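PDB 3DM5: signal recognition 54 kDa protein, which is the SRP54 subunit of an archaeal signal recognition particle, combining a helical bundle, a P-loop nucleotide-binding domain with GDP bound and a helical carboxy-terminal domain. Local coordinates for residues 145-148 with 149-153; 194-198 with 199-203; 205-208 with 209-213; 288-291 with 292-296. All blocks are in the same frame, centred on the assembly; numbering follows the deposited sequence.

Interaction 1 (145-148 with 149-153); sequences HQLR and QLLDR. With GDP (guanosine-5'-diphosphate), chain J; SO4 (sulfate ion), chain E; SO4 (sulfate ion), chain L.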
loop_
_atom_site.group_PDB
_atom_site.type_symbol
_atom_site.label_atom_id
_atom_site.label_comp_id
_atom_site.label_asym_id
_atom_site.label_seq_id
_atom_site.Cartn_x
_atom_site.Cartn_y
_atom_site.Cartn_z
ATOM N N HIS A 145 -39.366 6.382 -9.225
ATOM C CA HIS A 145 -39.454 5.398 -8.147
ATOM C C HIS A 145 -38.282 5.413 -7.181
ATOM O O HIS A 145 -38.486 5.277 -5.983
ATOM C CB HIS A 145 -39.690 4.008 -8.699
ATOM C CG HIS A 145 -41.106 3.783 -9.133
ATOM N ND1 HIS A 145 -42.167 3.879 -8.254
ATOM C CD2 HIS A 145 -41.626 3.506 -10.345
ATOM C CE1 HIS A 145 -43.288 3.652 -8.919
ATOM N NE2 HIS A 145 -42.994 3.422 -10.184
ATOM N N GLN A 146 -37.068 5.594 -7.700
ATOM C CA GLN A 146 -35.898 5.784 -6.841
ATOM C C GLN A 146 -36.050 6.949 -5.857
ATOM O O GLN A 146 -35.624 6.868 -4.707
ATOM C CB GLN A 146 -34.649 5.971 -7.680
ATOM C CG GLN A 146 -33.429 6.308 -6.862
ATOM C CD GLN A 146 -32.180 6.367 -7.715
ATOM O OE1 GLN A 146 -32.216 6.052 -8.901
ATOM N NE2 GLN A 146 -31.068 6.771 -7.114
ATOM N N LEU A 147 -36.660 8.036 -6.317
ATOM C CA LEU A 147 -36.887 9.196 -5.472
ATOM C C LEU A 147 -37.956 8.876 -4.443
ATOM O O LEU A 147 -37.830 9.269 -3.293
ATOM C CB LEU A 147 -37.277 10.438 -6.305
ATOM C CG LEU A 147 -36.199 11.141 -7.153
ATOM C CD1 LEU A 147 -36.839 12.101 -8.131
ATOM C CD2 LEU A 147 -35.130 11.862 -6.312
ATOM N N ARG A 148 -39.008 8.174 -4.862
ATOM C CA ARG A 148 -40.044 7.708 -3.930
ATOM C C ARG A 148 -39.403 6.869 -2.811
ATOM O O ARG A 148 -39.661 7.087 -1.618
ATOM C CB ARG A 148 -41.105 6.857 -4.646
ATOM C CG ARG A 148 -42.029 7.583 -5.623
ATOM C CD ARG A 148 -42.819 8.640 -4.913
ATOM N NE ARG A 148 -43.731 8.105 -3.909
ATOM C CZ ARG A 148 -44.784 7.337 -4.178
ATOM N NH1 ARG A 148 -45.056 6.975 -5.420
ATOM N NH2 ARG A 148 -45.557 6.916 -3.198
ATOM N N GLN A 149 -38.580 5.904 -3.219
ATOM C CA GLN A 149 -37.776 5.081 -2.310
ATOM C C GLN A 149 -36.972 5.917 -1.297
ATOM O O GLN A 149 -36.991 5.643 -0.102
ATOM C CB GLN A 149 -36.840 4.157 -3.114
ATOM C CG GLN A 149 -35.622 3.672 -2.348
ATOM C CD GLN A 149 -34.451 3.324 -3.257
ATOM O OE1 GLN A 149 -34.592 3.258 -4.471
ATOM N NE2 GLN A 149 -33.296 3.106 -2.668
ATOM N N LEU A 150 -36.271 6.941 -1.769
ATOM C CA LEU A 150 -35.442 7.734 -0.868
ATOM C C LEU A 150 -36.238 8.693 0.019
ATOM O O LEU A 150 -35.785 9.083 1.099
ATOM C CB LEU A 150 -34.390 8.529 -1.657
ATOM C CG LEU A 150 -33.417 7.740 -2.540
ATOM C CD1 LEU A 150 -32.586 8.634 -3.471
ATOM C CD2 LEU A 150 -32.531 6.901 -1.658
ATOM N N LEU A 151 -37.420 9.084 -0.439
ATOM C CA LEU A 151 -38.045 10.280 0.100
ATOM C C LEU A 151 -39.378 10.066 0.819
ATOM O O LEU A 151 -39.771 10.892 1.631
ATOM C CB LEU A 151 -38.184 11.329 -1.008
ATOM C CG LEU A 151 -36.916 12.080 -1.425
ATOM C CD1 LEU A 151 -37.213 13.026 -2.568
ATOM C CD2 LEU A 151 -36.306 12.832 -0.245
ATOM N N ASP A 152 -40.059 8.959 0.535
ATOM C CA ASP A 152 -41.363 8.695 1.176
ATOM C C ASP A 152 -41.291 8.723 2.708
ATOM O O ASP A 152 -42.205 9.252 3.355
ATOM C CB ASP A 152 -41.981 7.367 0.729
ATOM C CG ASP A 152 -42.577 7.412 -0.672
ATOM O OD1 ASP A 152 -42.563 8.478 -1.316
ATOM O OD2 ASP A 152 -43.069 6.348 -1.127
ATOM N N ARG A 153 -40.219 8.161 3.278
ATOM C CA ARG A 153 -40.069 8.082 4.730
ATOM C C ARG A 153 -40.189 9.464 5.326
ATOM O O ARG A 153 -40.554 9.611 6.481
ATOM C CB ARG A 153 -38.705 7.519 5.159
ATOM C CG ARG A 153 -37.836 6.989 4.038
ATOM C CD ARG A 153 -36.501 6.418 4.549
ATOM N NE ARG A 153 -36.033 5.375 3.632
ATOM C CZ ARG A 153 -35.087 5.536 2.707
ATOM N NH1 ARG A 153 -34.444 6.704 2.578
ATOM N NH2 ARG A 153 -34.776 4.510 1.916
HETATM P PB GDP J . -27.749 8.985 -11.433
HETATM O O1B GDP J . -26.393 9.593 -11.335
HETATM O O2B GDP J . -27.882 8.331 -12.787
HETATM O O3B GDP J . -28.798 10.051 -11.233
HETATM O O3A GDP J . -27.925 7.743 -10.418
HETATM P PA GDP J . -27.678 7.726 -8.831
HETATM O O1A GDP J . -28.253 6.485 -8.215
HETATM O O2A GDP J . -28.230 8.944 -8.148
HETATM O "O5'" GDP J . -26.076 7.625 -8.748
HETATM C "C5'" GDP J . -25.485 6.438 -9.263
HETATM C "C4'" GDP J . -24.648 5.732 -8.193
HETATM O "O4'" GDP J . -23.749 6.614 -7.482
HETATM C "C3'" GDP J . -25.533 5.069 -7.153
HETATM O "O3'" GDP J . -24.971 3.769 -6.952
HETATM C "C2'" GDP J . -25.384 5.948 -5.924
HETATM O "O2'" GDP J . -25.444 5.218 -4.721
HETATM C "C1'" GDP J . -23.973 6.463 -6.069
HETATM N N9 GDP J . -23.724 7.743 -5.388
HETATM C C8 GDP J . -24.328 8.930 -5.567
HETATM N N7 GDP J . -23.766 9.877 -4.767
HETATM C C5 GDP J . -22.773 9.284 -4.077
HETATM C C6 GDP J . -21.762 9.670 -3.057
HETATM O O6 GDP J . -21.664 10.842 -2.624
HETATM N N1 GDP J . -20.941 8.713 -2.606
HETATM C C2 GDP J . -20.989 7.444 -3.048
HETATM N N2 GDP J . -20.118 6.544 -2.544
HETATM N N3 GDP J . -21.869 7.022 -3.975
HETATM C C4 GDP J . -22.760 7.880 -4.501
HETATM S S SO4 E . -46.807 3.969 -11.068
HETATM O O1 SO4 E . -47.825 3.092 -11.652
HETATM O O2 SO4 E . -46.561 3.525 -9.694
HETATM O O3 SO4 E . -45.582 3.911 -11.875
HETATM O O4 SO4 E . -47.271 5.356 -11.035
HETATM S S SO4 L . -47.709 3.942 -4.203
HETATM O O1 SO4 L . -48.311 5.277 -4.291
HETATM O O2 SO4 L . -46.921 3.873 -2.967
HETATM O O3 SO4 L . -48.727 2.892 -4.183
HETATM O O4 SO4 L . -46.890 3.708 -5.392
#

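Interaction 2 (194-198 with 199-203); sequences HKEDK and ALIEE. With SO4 (sulfate ion), chain G.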
loop_
_atom_site.group_PDB
_atom_site.type_symbol
_atom_site.label_atom_id
_atom_site.label_comp_id
_atom_site.label_asym_id
_atom_site.label_seq_id
_atom_site.Cartn_x
_atom_site.Cartn_y
_atom_site.Cartn_z
ATOM N N HIS A 194 -25.806 10.721 -21.501
ATOM C CA HIS A 194 -24.582 9.946 -21.328
ATOM C C HIS A 194 -23.367 10.805 -21.016
ATOM O O HIS A 194 -22.644 10.541 -20.063
ATOM C CB HIS A 194 -24.315 9.033 -22.519
ATOM C CG HIS A 194 -24.593 7.590 -22.229
ATOM N ND1 HIS A 194 -25.849 7.041 -22.313
ATOM C CD2 HIS A 194 -23.761 6.587 -21.847
ATOM C CE1 HIS A 194 -25.787 5.753 -22.003
ATOM N NE2 HIS A 194 -24.532 5.459 -21.718
ATOM N N LYS A 195 -23.139 11.829 -21.820
ATOM C CA LYS A 195 -22.086 12.782 -21.513
ATOM C C LYS A 195 -22.640 14.191 -21.446
ATOM O O LYS A 195 -23.831 14.422 -21.699
ATOM C CB LYS A 195 -20.940 12.683 -22.519
ATOM C CG LYS A 195 -21.324 11.983 -23.808
ATOM C CD LYS A 195 -20.102 11.728 -24.682
ATOM C CE LYS A 195 -19.286 10.540 -24.190
ATOM N NZ LYS A 195 -18.155 10.241 -25.125
ATOM N N GLU A 196 -21.775 15.125 -21.068
ATOM C CA GLU A 196 -22.176 16.514 -21.004
ATOM C C GLU A 196 -21.930 17.145 -22.362
ATOM O O GLU A 196 -21.024 17.959 -22.537
ATOM C CB GLU A 196 -21.418 17.253 -19.905
ATOM C CG GLU A 196 -21.788 18.724 -19.825
ATOM C CD GLU A 196 -21.161 19.423 -18.647
ATOM O OE1 GLU A 196 -20.806 18.749 -17.656
ATOM O OE2 GLU A 196 -21.031 20.657 -18.709
ATOM N N ASP A 197 -22.746 16.757 -23.330
ATOM C CA ASP A 197 -22.571 17.234 -24.695
ATOM C C ASP A 197 -23.434 18.464 -24.972
ATOM O O ASP A 197 -24.158 18.929 -24.094
ATOM C CB ASP A 197 -22.867 16.112 -25.687
ATOM C CG ASP A 197 -24.190 15.419 -25.414
ATOM O OD1 ASP A 197 -25.064 16.025 -24.767
ATOM O OD2 ASP A 197 -24.357 14.261 -25.852
ATOM N N LYS A 198 -23.350 19.002 -26.182
ATOM C CA LYS A 198 -24.145 20.172 -26.521
ATOM C C LYS A 198 -25.639 19.929 -26.282
ATOM O O LYS A 198 -26.343 20.818 -25.810
ATOM C CB LYS A 198 -23.882 20.627 -27.957
ATOM C CG LYS A 198 -22.485 21.184 -28.171
ATOM C CD LYS A 198 -22.314 21.696 -29.588
ATOM C CE LYS A 198 -22.731 20.651 -30.622
ATOM N NZ LYS A 198 -22.204 20.959 -31.989
ATOM N N ALA A 199 -26.123 18.726 -26.585
ATOM C CA ALA A 199 -27.528 18.412 -26.322
ATOM C C ALA A 199 -27.897 18.739 -24.889
ATOM O O ALA A 199 -28.890 19.414 -24.640
ATOM C CB ALA A 199 -27.844 16.959 -26.612
ATOM N N LEU A 200 -27.094 18.253 -23.951
ATOM C CA LEU A 200 -27.389 18.418 -22.533
ATOM C C LEU A 200 -27.433 19.880 -22.083
ATOM O O LEU A 200 -28.321 20.265 -21.326
ATOM C CB LEU A 200 -26.417 17.600 -21.657
ATOM C CG LEU A 200 -26.768 17.470 -20.171
ATOM C CD1 LEU A 200 -26.509 16.060 -19.707
ATOM C CD2 LEU A 200 -25.998 18.456 -19.319
ATOM N N ILE A 201 -26.477 20.687 -22.530
ATOM C CA ILE A 201 -26.430 22.074 -22.091
ATOM C C ILE A 201 -27.580 22.829 -22.728
ATOM O O ILE A 201 -28.204 23.658 -22.075
ATOM C CB ILE A 201 -25.073 22.758 -22.383
ATOM C CG1 ILE A 201 -24.540 22.312 -23.735
ATOM C CG2 ILE A 201 -24.033 22.420 -21.298
ATOM C CD1 ILE A 201 -23.001 22.247 -23.788
ATOM N N GLU A 202 -27.890 22.497 -23.980
ATOM C CA GLU A 202 -29.018 23.105 -24.687
ATOM C C GLU A 202 -30.349 22.784 -23.988
ATOM O O GLU A 202 -31.179 23.665 -23.762
ATOM C CB GLU A 202 -29.042 22.653 -26.152
ATOM C CG GLU A 202 -29.951 23.470 -27.061
ATOM C CD GLU A 202 -29.570 24.955 -27.116
ATOM O OE1 GLU A 202 -28.369 25.289 -26.964
ATOM O OE2 GLU A 202 -30.480 25.793 -27.316
ATOM N N GLU A 203 -30.535 21.526 -23.618
ATOM C CA GLU A 203 -31.724 21.130 -22.888
ATOM C C GLU A 203 -31.825 21.823 -21.533
ATOM O O GLU A 203 -32.931 22.044 -21.032
ATOM C CB GLU A 203 -31.796 19.608 -22.717
HETATM S S SO4 G . -20.765 17.692 -28.934
HETATM O O1 SO4 G . -22.069 17.041 -29.106
HETATM O O2 SO4 G . -20.647 18.278 -27.595
HETATM O O3 SO4 G . -19.714 16.699 -29.131
HETATM O O4 SO4 G . -20.614 18.754 -29.926
#

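Interaction 3 (205-208 with 209-213); sequences KQIS and NVIHP. With SO4 (sulfate ion), chain H.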
loop_
_atom_site.group_PDB
_atom_site.type_symbol
_atom_site.label_atom_id
_atom_site.label_comp_id
_atom_site.label_asym_id
_atom_site.label_seq_id
_atom_site.Cartn_x
_atom_site.Cartn_y
_atom_site.Cartn_z
ATOM N N LYS A 205 -30.633 24.946 -20.946
ATOM C CA LYS A 205 -30.958 26.334 -21.263
ATOM C C LYS A 205 -32.459 26.454 -21.513
ATOM O O LYS A 205 -33.113 27.351 -20.978
ATOM C CB LYS A 205 -30.122 26.870 -22.431
ATOM C CG LYS A 205 -28.629 26.845 -22.154
ATOM C CD LYS A 205 -27.859 27.956 -22.850
ATOM C CE LYS A 205 -27.261 27.485 -24.167
ATOM N NZ LYS A 205 -25.974 28.185 -24.491
ATOM N N GLN A 206 -33.010 25.502 -22.263
ATOM C CA GLN A 206 -34.445 25.463 -22.513
ATOM C C GLN A 206 -35.296 25.270 -21.273
ATOM O O GLN A 206 -36.180 26.086 -21.036
ATOM C CB GLN A 206 -34.781 24.430 -23.571
ATOM C CG GLN A 206 -34.226 24.831 -24.919
ATOM C CD GLN A 206 -34.360 23.753 -25.969
ATOM O OE1 GLN A 206 -34.973 22.711 -25.744
ATOM N NE2 GLN A 206 -33.779 24.001 -27.132
ATOM N N ILE A 207 -35.046 24.217 -20.485
ATOM C CA ILE A 207 -35.780 24.007 -19.222
ATOM C C ILE A 207 -35.648 25.176 -18.247
ATOM O O ILE A 207 -36.586 25.506 -17.537
ATOM C CB ILE A 207 -35.323 22.750 -18.453
ATOM C CG1 ILE A 207 -35.275 21.538 -19.365
ATOM C CG2 ILE A 207 -36.275 22.444 -17.304
ATOM C CD1 ILE A 207 -34.856 20.269 -18.663
ATOM N N SER A 208 -34.474 25.791 -18.199
ATOM C CA SER A 208 -34.258 26.938 -17.331
ATOM C C SER A 208 -35.070 28.168 -17.786
ATOM O O SER A 208 -35.499 28.994 -16.963
ATOM C CB SER A 208 -32.760 27.277 -17.260
ATOM O OG SER A 208 -32.509 28.478 -16.540
ATOM N N ASN A 209 -35.269 28.301 -19.093
ATOM C CA ASN A 209 -35.998 29.451 -19.605
ATOM C C ASN A 209 -37.482 29.297 -19.293
ATOM O O ASN A 209 -38.177 30.231 -18.899
ATOM C CB ASN A 209 -35.766 29.603 -21.103
ATOM C CG ASN A 209 -34.369 30.132 -21.432
ATOM O OD1 ASN A 209 -33.874 29.951 -22.548
ATOM N ND2 ASN A 209 -33.735 30.791 -20.462
ATOM N N VAL A 210 -37.957 28.082 -19.449
ATOM C CA VAL A 210 -39.328 27.776 -19.135
ATOM C C VAL A 210 -39.688 27.870 -17.639
ATOM O O VAL A 210 -40.718 28.447 -17.308
ATOM C CB VAL A 210 -39.698 26.393 -19.662
ATOM C CG1 VAL A 210 -41.084 26.019 -19.186
ATOM C CG2 VAL A 210 -39.584 26.382 -21.191
ATOM N N ILE A 211 -38.872 27.315 -16.736
ATOM C CA ILE A 211 -39.277 27.277 -15.319
ATOM C C ILE A 211 -38.731 28.419 -14.476
ATOM O O ILE A 211 -39.267 28.705 -13.413
ATOM C CB ILE A 211 -39.018 25.914 -14.594
ATOM C CG1 ILE A 211 -37.556 25.765 -14.203
ATOM C CG2 ILE A 211 -39.492 24.730 -15.424
ATOM C CD1 ILE A 211 -37.296 24.551 -13.332
ATOM N N HIS A 212 -37.666 29.059 -14.944
ATOM C CA HIS A 212 -37.160 30.267 -14.310
ATOM C C HIS A 212 -36.685 29.983 -12.893
ATOM O O HIS A 212 -37.158 30.608 -11.940
ATOM C CB HIS A 212 -38.268 31.324 -14.283
ATOM C CG HIS A 212 -37.853 32.655 -14.833
ATOM N ND1 HIS A 212 -37.738 32.893 -16.187
ATOM C CD2 HIS A 212 -37.537 33.817 -14.214
ATOM C CE1 HIS A 212 -37.360 34.145 -16.377
ATOM N NE2 HIS A 212 -37.232 34.728 -15.198
ATOM N N PRO A 213 -35.737 29.042 -12.741
ATOM C CA PRO A 213 -35.356 28.608 -11.400
ATOM C C PRO A 213 -34.587 29.708 -10.710
ATOM O O PRO A 213 -34.005 30.583 -11.367
ATOM C CB PRO A 213 -34.402 27.437 -11.660
ATOM C CG PRO A 213 -34.208 27.357 -13.147
ATOM C CD PRO A 213 -34.763 28.599 -13.747
HETATM S S SO4 H . -27.629 30.902 -26.584
HETATM O O1 SO4 H . -28.652 31.742 -25.970
HETATM O O2 SO4 H . -26.383 31.028 -25.827
HETATM O O3 SO4 H . -28.091 29.511 -26.580
HETATM O O4 SO4 H . -27.387 31.344 -27.959
HETATM O O HOH W 1 -33.084 31.096 -17.477
#

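Interaction 4 (288-291 with 292-296); sequences RFVS and RLLGL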
loop_
_atom_site.group_PDB
_atom_site.type_symbol
_atom_site.label_atom_id
_atom_site.label_comp_id
_atom_site.label_asym_id
_atom_site.label_seq_id
_atom_site.Cartn_x
_atom_site.Cartn_y
_atom_site.Cartn_z
ATOM N N ARG A 288 -13.239 25.951 6.292
ATOM C CA ARG A 288 -13.551 24.911 7.266
ATOM C C ARG A 288 -13.145 23.548 6.743
ATOM O O ARG A 288 -12.655 22.700 7.485
ATOM C CB ARG A 288 -15.050 24.876 7.524
ATOM C CG ARG A 288 -15.650 26.209 7.842
ATOM C CD ARG A 288 -15.802 26.389 9.323
ATOM N NE ARG A 288 -15.822 27.802 9.668
ATOM C CZ ARG A 288 -15.721 28.266 10.908
ATOM N NH1 ARG A 288 -15.604 27.423 11.928
ATOM N NH2 ARG A 288 -15.741 29.575 11.127
ATOM N N PHE A 289 -13.382 23.332 5.454
ATOM C CA PHE A 289 -13.033 22.077 4.814
ATOM C C PHE A 289 -11.509 21.909 4.793
ATOM O O PHE A 289 -10.986 20.889 5.223
ATOM C CB PHE A 289 -13.635 22.044 3.422
ATOM C CG PHE A 289 -13.275 20.831 2.617
ATOM C CD1 PHE A 289 -14.085 19.707 2.644
ATOM C CD2 PHE A 289 -12.157 20.838 1.775
ATOM C CE1 PHE A 289 -13.775 18.594 1.882
ATOM C CE2 PHE A 289 -11.846 19.738 1.011
ATOM C CZ PHE A 289 -12.664 18.607 1.067
ATOM N N VAL A 290 -10.800 22.922 4.315
ATOM C CA VAL A 290 -9.346 22.852 4.242
ATOM C C VAL A 290 -8.750 22.721 5.636
ATOM O O VAL A 290 -7.681 22.146 5.819
ATOM C CB VAL A 290 -8.767 24.090 3.554
ATOM C CG1 VAL A 290 -7.298 24.248 3.873
ATOM C CG2 VAL A 290 -8.963 23.975 2.083
ATOM N N SER A 291 -9.454 23.251 6.624
ATOM C CA SER A 291 -9.032 23.117 8.007
ATOM C C SER A 291 -9.155 21.679 8.541
ATOM O O SER A 291 -8.248 21.214 9.222
ATOM C CB SER A 291 -9.794 24.110 8.894
ATOM O OG SER A 291 -9.372 24.034 10.241
ATOM N N ARG A 292 -10.258 20.976 8.255
ATOM C CA ARG A 292 -10.348 19.543 8.607
ATOM C C ARG A 292 -9.325 18.743 7.800
ATOM O O ARG A 292 -8.637 17.871 8.330
ATOM C CB ARG A 292 -11.735 18.961 8.346
ATOM C CG ARG A 292 -12.869 19.904 8.614
ATOM C CD ARG A 292 -13.324 19.854 10.057
ATOM N NE ARG A 292 -14.261 18.760 10.295
ATOM C CZ ARG A 292 -15.163 18.752 11.274
ATOM N NH1 ARG A 292 -15.250 19.787 12.104
ATOM N NH2 ARG A 292 -15.984 17.715 11.422
ATOM N N LEU A 293 -9.237 19.051 6.510
ATOM C CA LEU A 293 -8.259 18.432 5.641
ATOM C C LEU A 293 -6.882 18.430 6.308
ATOM O O LEU A 293 -6.318 17.360 6.531
ATOM C CB LEU A 293 -8.218 19.129 4.271
ATOM C CG LEU A 293 -7.461 18.421 3.142
ATOM C CD1 LEU A 293 -8.126 17.103 2.767
ATOM C CD2 LEU A 293 -7.362 19.330 1.924
ATOM N N LEU A 294 -6.365 19.612 6.658
ATOM C CA LEU A 294 -5.000 19.736 7.197
ATOM C C LEU A 294 -4.821 19.322 8.669
ATOM O O LEU A 294 -3.721 19.380 9.212
ATOM C CB LEU A 294 -4.483 21.155 7.009
ATOM C CG LEU A 294 -4.473 21.615 5.556
ATOM C CD1 LEU A 294 -4.067 23.050 5.501
ATOM C CD2 LEU A 294 -3.521 20.767 4.760
ATOM N N GLY A 295 -5.903 18.906 9.308
ATOM C CA GLY A 295 -5.828 18.433 10.675
ATOM C C GLY A 295 -5.651 19.532 11.707
ATOM O O GLY A 295 -5.157 19.279 12.807
ATOM N N LEU A 296 -6.068 20.743 11.348
ATOM C CA LEU A 296 -5.925 21.915 12.197
ATOM C C LEU A 296 -6.964 21.928 13.291
ATOM O O LEU A 296 -8.069 21.416 13.111
ATOM C CB LEU A 296 -6.064 23.191 11.369
ATOM C CG LEU A 296 -5.012 23.295 10.272
ATOM C CD1 LEU A 296 -5.134 24.565 9.458
ATOM C CD2 LEU A 296 -3.659 23.194 10.910
HETATM O O HOH W 2 -10.944 22.348 11.764
#

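Interaction 1 (145-148 with 149-153)
R148 and D152 form an i to i+4 salt bridge near the carboxy-terminal part of helix 142-151, within the nucleotide-binding domain. R148 NE donates its N-H to D152 OD1 at 2.9 Å, with the oxygen close to the guanidinium plane and receiving the N-H through its syn lone pair. The carboxylate plane is turned 48° from the guanidinium, so the two groups do not mate as a flat bidentate pair. Successive bends of the arginine at chi2 and chi3 (-61° and -64°) curl the chain so that the NE edge of the guanidinium turns to the carboxylate. In the backbone, R148 O takes both L151 N (3.2 Å) and D152 N (2.9 Å) from one face of its plane. The tip of R148 also makes weak bonds through NH2 to a sulfate ion. Q146 leaves the helix in another direction: its extended chain carries NE2 to O1A of GDP, 3.0 Å away, while R140 holds OE1 and thereby helps fix the rotation of the amide. H145 ND1 is hydrogen-bonded to H145 of the second subunit. L147 and L151 face strands 131-135 and 157-159, the strands this helix connects as a beta-alpha-beta crossover, and L147 and L150 also lean on helix 113-125.

Interaction 2 (194-198 with 199-203)
D197 is the N-cap of helix 198-211: OD1 accepts from L200 N at 3.1 Å, the N-H arriving nearly along the C-O axis. The cap depends on the first torsion, for at chi1 50° CG sits between the backbone N and the carbonyl carbon, which brings OD1 to the L200 N-H. OD2 is engaged separately in a salt bridge with R193, so both oxygens are held. Among backbone bonds, E202 N reaches K198 O at 2.9 Å and a weak one runs from I201 N to D197 O. Just before the cap, E196 is the centre of an inverse gamma turn, closed by a weak bond between D197 N and K195 O. One anion adds to the polar contacts: K198 N donates to sulfate O2 at 3.1 Å, a site where the helix dipole would probably help to hold negative charge. Apolar contact is modest. CD1 of I201 lies against K198 CA (3.6 Å), and E196 CG approaches L200 CD2 at 4.2 Å. L200 also rests on I108 and R193. The cap thus closes the loop that follows strand 185-189, and helix 228-237 packs beside it on E196.

Interaction 3 (205-208 with 209-213)
S208 and P213 touch where helix 198-211 gives out, with P213 CD lying 3.6 Å from S208 OG. The ring also borders the serine carbonyl oxygen, and S208 O accepts H212 N at 3.0 Å, the donor standing 42° out of the carbonyl plane. One residue earlier, I211 N bonds to I207 O (3.0 Å), and the same two isoleucines meet through their branches, CG2 to CG2 at 4.4 Å. With its hydroxyl anti to the backbone N (chi1 174°), S208 holds OG within 2.8 Å of a water that also takes a weak bond from N209 ND2, so the water joins neighbouring side chains of the helix. These contacts make up a helix C-terminus: H212 is the first residue to leave helical geometry, turning the chain with a positive phi of 63°, and P213 comes next, its ring nitrogen having no N-H to send back into the last turn. On the solvent side, the bent chain of K205 leads away and its NZ donates to sulfate O2 at 3.2 Å. Farther out, I207, S208 and P213 lie on L104 and I211 on I102 of strand 101-106, while Q206, I207 and V210 pack against I168 of helix 167-180.

Interaction 4 (288-291 with 292-296)
S291 and L296 meet at the end of helix 286-293. The serine CB sits beside the start of the next residue, R292; one bond farther, OG, placed anti to the backbone N (chi1 -178°), comes to 3.6 Å from L296 CB. The hydroxyl is also 2.8 Å from a water that gives a weak hydrogen bond to L296 O, so a water bridge runs between the serine tip and the backbone beyond the helix. The main chain of the same serine closes the turn: L296 N meets S291 O at 3.1 Å, nearly head-on to the carbonyl, and G295 N bonds to R292 O. With G295 at positive phi, this is a Schellman motif. On the buried flank V290 and L294 run alongside each other in the same direction, CG1 of the valine 3.8 Å from CD1 of the leucine. The two arginines reach outward, R288 to a salt bridge with D332 of the third subunit and R292 to a sulfate ion. V290 and L296 rest on Y80 of helix 71-86, L294 touches that helix at L83, and L293 and L294 meet L10 of helix 5-19, so this helix end packs on the amino-terminal bundle.

Overall arrangement
All four are local contacts on helices of one nucleotide-binding domain; interactions 2, 3 and 4 lie at helix ends. Interactions 2 and 3 adjoin in sequence, and the others do not touch. These two belong to the two ends of helix 198-211, their centres 15 Å apart. Interaction 1 lies about 27 Å and 25 Å from them, centre to centre, and contributes directly to the GDP site through Q146. The side chain of L200, in interaction 2, stays about 10 Å from a bound GDP, and that of F289, in interaction 4, about 12 Å. Interaction 4 is set apart, with centres 34 to 38 Å from the other three, where the domain meets the helical bundle.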